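Local coordinates for protein Two-component sensor histidine kinase (Nostoc sp., PDB 3OLO) that probably acts as a histidine protein kinase in two-component signalling, with a PAS domain likely to serve in sensing, at residues A[71-76]-A[99-104]. Residues are numbered along the deposited sequence; the frame is centred on the assembly and turned at random.
Sequences EEIRQK and LTFLED
Within the PAS domain, the short helix that leads into the central antiparallel sheet packs against the inner strand 92-104 through Phe101, whose ring reaches Ile73 and Arg74. The helix and strand segments cross at -70°, with 8.7 Å between their axes. On Phe101, CG stands anti to the carbonyl carbon (chi1 -69°), and the ring extends from the strand to the helix, leading with CE1 and CZ. Arg74 CA lies over one face of the Phe101 ring, 4.0 Å from Phe101 CE1, so that the helix backbone itself forms part of the seat; further along the arginine, Arg74 CG approaches Phe101 CZ at 4.2 Å. The methyl CG2 of Ile73, anti to its own backbone N, comes to 4.0 Å from Phe101 CE1, and the two side chains meet at a slant. Ile73 CG2 also lies 4.5 Å from Leu99 CD2, a looser apolar contact, so Ile73 touches both strand residues that point toward the helix. The contact is apolar, apart from the carbonyl O of Ile73, which lies 4.0 Å from Phe101 CE1 in an oblique position. With an alanine at Phe101, the ring would be gone and a gap would probably open beside the helix, leaving Ile73 CG2 and the Arg74 backbone without the surface they rest on. Beyond the two segments, Trp33 touches both Arg74 and Phe101, and Ile73 also packs on Tyr79 of the adjoining strand 78-86. Backbone hydrogen bonds join Phe101 to Asn77 and Leu99 to Tyr79, tying the strand to the chain that follows the helix. A five-stranded antiparallel sheet in the order 2-1-5-4-3, with helices between its second and third strands, the last of them packed here on the sheet by apolar side chains, is typical of the PAS fold.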
loop_
_atom_site.group_PDB
_atom_site.type_symbol
_atom_site.label_atom_id
_atom_site.label_comp_id
_atom_site.label_asym_id
_atom_site.label_seq_id
_atom_site.Cartn_x
_atom_site.Cartn_y
_atom_site.Cartn_z
ATOM N N GLU A 71 -4.054 25.357 -5.708
ATOM C CA GLU A 71 -4.968 25.868 -4.695
ATOM C C GLU A 71 -6.283 25.108 -4.760
ATOM O O GLU A 71 -6.741 24.549 -3.765
ATOM C CB GLU A 71 -5.233 27.353 -4.898
ATOM C CG GLU A 71 -6.266 27.904 -3.930
ATOM C CD GLU A 71 -5.694 28.951 -2.996
ATOM O OE1 GLU A 71 -4.499 29.290 -3.138
ATOM O OE2 GLU A 71 -6.444 29.434 -2.118
ATOM N N GLU A 72 -6.887 25.098 -5.941
ATOM C CA GLU A 72 -8.124 24.364 -6.156
ATOM C C GLU A 72 -7.954 22.872 -5.863
ATOM O O GLU A 72 -8.869 22.230 -5.358
ATOM C CB GLU A 72 -8.614 24.564 -7.587
ATOM C CG GLU A 72 -9.495 23.439 -8.089
ATOM C CD GLU A 72 -10.129 23.755 -9.425
ATOM O OE1 GLU A 72 -10.975 22.958 -9.884
ATOM O OE2 GLU A 72 -9.784 24.802 -10.016
ATOM N N ILE A 73 -6.788 22.320 -6.179
ATOM C CA ILE A 73 -6.516 20.913 -5.887
ATOM C C ILE A 73 -6.687 20.643 -4.390
ATOM O O ILE A 73 -7.399 19.723 -3.991
ATOM C CB ILE A 73 -5.083 20.494 -6.305
ATOM C CG1 ILE A 73 -4.898 20.585 -7.828
ATOM C CG2 ILE A 73 -4.762 19.088 -5.794
ATOM C CD1 ILE A 73 -6.120 20.199 -8.634
ATOM N N ARG A 74 -6.036 21.461 -3.569
ATOM C CA ARG A 74 -6.056 21.292 -2.123
ATOM C C ARG A 74 -7.472 21.346 -1.577
ATOM O O ARG A 74 -7.857 20.525 -0.744
ATOM C CB ARG A 74 -5.208 22.376 -1.467
ATOM C CG ARG A 74 -3.731 22.252 -1.776
ATOM C CD ARG A 74 -2.967 23.494 -1.372
ATOM N NE ARG A 74 -1.663 23.153 -0.814
ATOM C CZ ARG A 74 -0.580 23.916 -0.904
ATOM N NH1 ARG A 74 -0.624 25.081 -1.539
ATOM N NH2 ARG A 74 0.555 23.509 -0.359
ATOM N N GLN A 75 -8.245 22.316 -2.050
ATOM C CA GLN A 75 -9.616 22.477 -1.591
ATOM C C GLN A 75 -10.454 21.243 -1.896
ATOM O O GLN A 75 -11.332 20.884 -1.112
ATOM C CB GLN A 75 -10.235 23.718 -2.222
ATOM C CG GLN A 75 -9.774 24.994 -1.560
ATOM C CD GLN A 75 -9.871 26.191 -2.467
ATOM O OE1 GLN A 75 -10.801 26.310 -3.263
ATOM N NE2 GLN A 75 -8.899 27.091 -2.362
ATOM N N LYS A 76 -10.172 20.599 -3.027
ATOM C CA LYS A 76 -10.873 19.378 -3.424
ATOM C C LYS A 76 -10.662 18.282 -2.380
ATOM O O LYS A 76 -11.600 17.576 -2.010
ATOM C CB LYS A 76 -10.392 18.907 -4.802
ATOM C CG LYS A 76 -10.730 19.864 -5.957
ATOM C CD LYS A 76 -12.201 19.785 -6.346
ATOM C CE LYS A 76 -12.660 21.031 -7.099
ATOM N NZ LYS A 76 -14.142 21.234 -7.000
ATOM N N LEU A 99 -4.807 11.911 -5.479
ATOM C CA LEU A 99 -4.328 12.515 -4.251
ATOM C C LEU A 99 -5.404 12.479 -3.195
ATOM O O LEU A 99 -6.572 12.712 -3.493
ATOM C CB LEU A 99 -3.977 13.971 -4.471
ATOM C CG LEU A 99 -2.871 14.275 -5.457
ATOM C CD1 LEU A 99 -3.449 14.454 -6.853
ATOM C CD2 LEU A 99 -2.168 15.525 -4.979
ATOM N N THR A 100 -4.981 12.206 -1.964
ATOM C CA THR A 100 -5.800 12.372 -0.780
ATOM C C THR A 100 -5.007 13.205 0.215
ATOM O O THR A 100 -3.880 12.858 0.539
ATOM C CB THR A 100 -6.090 11.027 -0.130
ATOM O OG1 THR A 100 -6.636 10.131 -1.104
ATOM C CG2 THR A 100 -7.066 11.193 1.021
ATOM N N PHE A 101 -5.584 14.291 0.718
ATOM C CA PHE A 101 -4.881 15.103 1.703
ATOM C C PHE A 101 -5.264 14.690 3.108
ATOM O O PHE A 101 -6.420 14.411 3.387
ATOM C CB PHE A 101 -5.155 16.579 1.484
ATOM C CG PHE A 101 -4.543 17.107 0.233
ATOM C CD1 PHE A 101 -5.236 17.046 -0.969
ATOM C CD2 PHE A 101 -3.263 17.640 0.244
ATOM C CE1 PHE A 101 -4.662 17.521 -2.141
ATOM C CE2 PHE A 101 -2.687 18.123 -0.918
ATOM C CZ PHE A 101 -3.389 18.065 -2.113
ATOM N N LEU A 102 -4.270 14.656 3.986
ATOM C CA LEU A 102 -4.448 14.172 5.341
ATOM C C LEU A 102 -3.696 15.077 6.298
ATOM O O LEU A 102 -2.766 15.779 5.900
ATOM C CB LEU A 102 -3.897 12.756 5.452
ATOM C CG LEU A 102 -4.589 11.750 4.539
ATOM C CD1 LEU A 102 -3.966 10.377 4.680
ATOM C CD2 LEU A 102 -6.075 11.700 4.849
ATOM N N GLU A 103 -4.107 15.062 7.559
ATOM C CA GLU A 103 -3.373 15.756 8.601
ATOM C C GLU A 103 -3.026 14.778 9.703
ATOM O O GLU A 103 -3.888 14.052 10.194
ATOM C CB GLU A 103 -4.192 16.914 9.168
ATOM C CG GLU A 103 -3.661 18.281 8.775
ATOM C CD GLU A 103 -4.711 19.365 8.906
ATOM O OE1 GLU A 103 -5.534 19.281 9.842
ATOM O OE2 GLU A 103 -4.721 20.295 8.071
ATOM N N ASP A 104 -1.752 14.745 10.066
ATOM C CA ASP A 104 -1.301 14.004 11.229
ATOM C C ASP A 104 -0.563 14.957 12.148
ATOM O O ASP A 104 0.534 15.429 11.822
ATOM C CB ASP A 104 -0.366 12.868 10.834
ATOM C CG ASP A 104 0.126 12.091 12.035
ATOM O OD1 ASP A 104 -0.681 11.873 12.968
ATOM O OD2 ASP A 104 1.315 11.717 12.062
#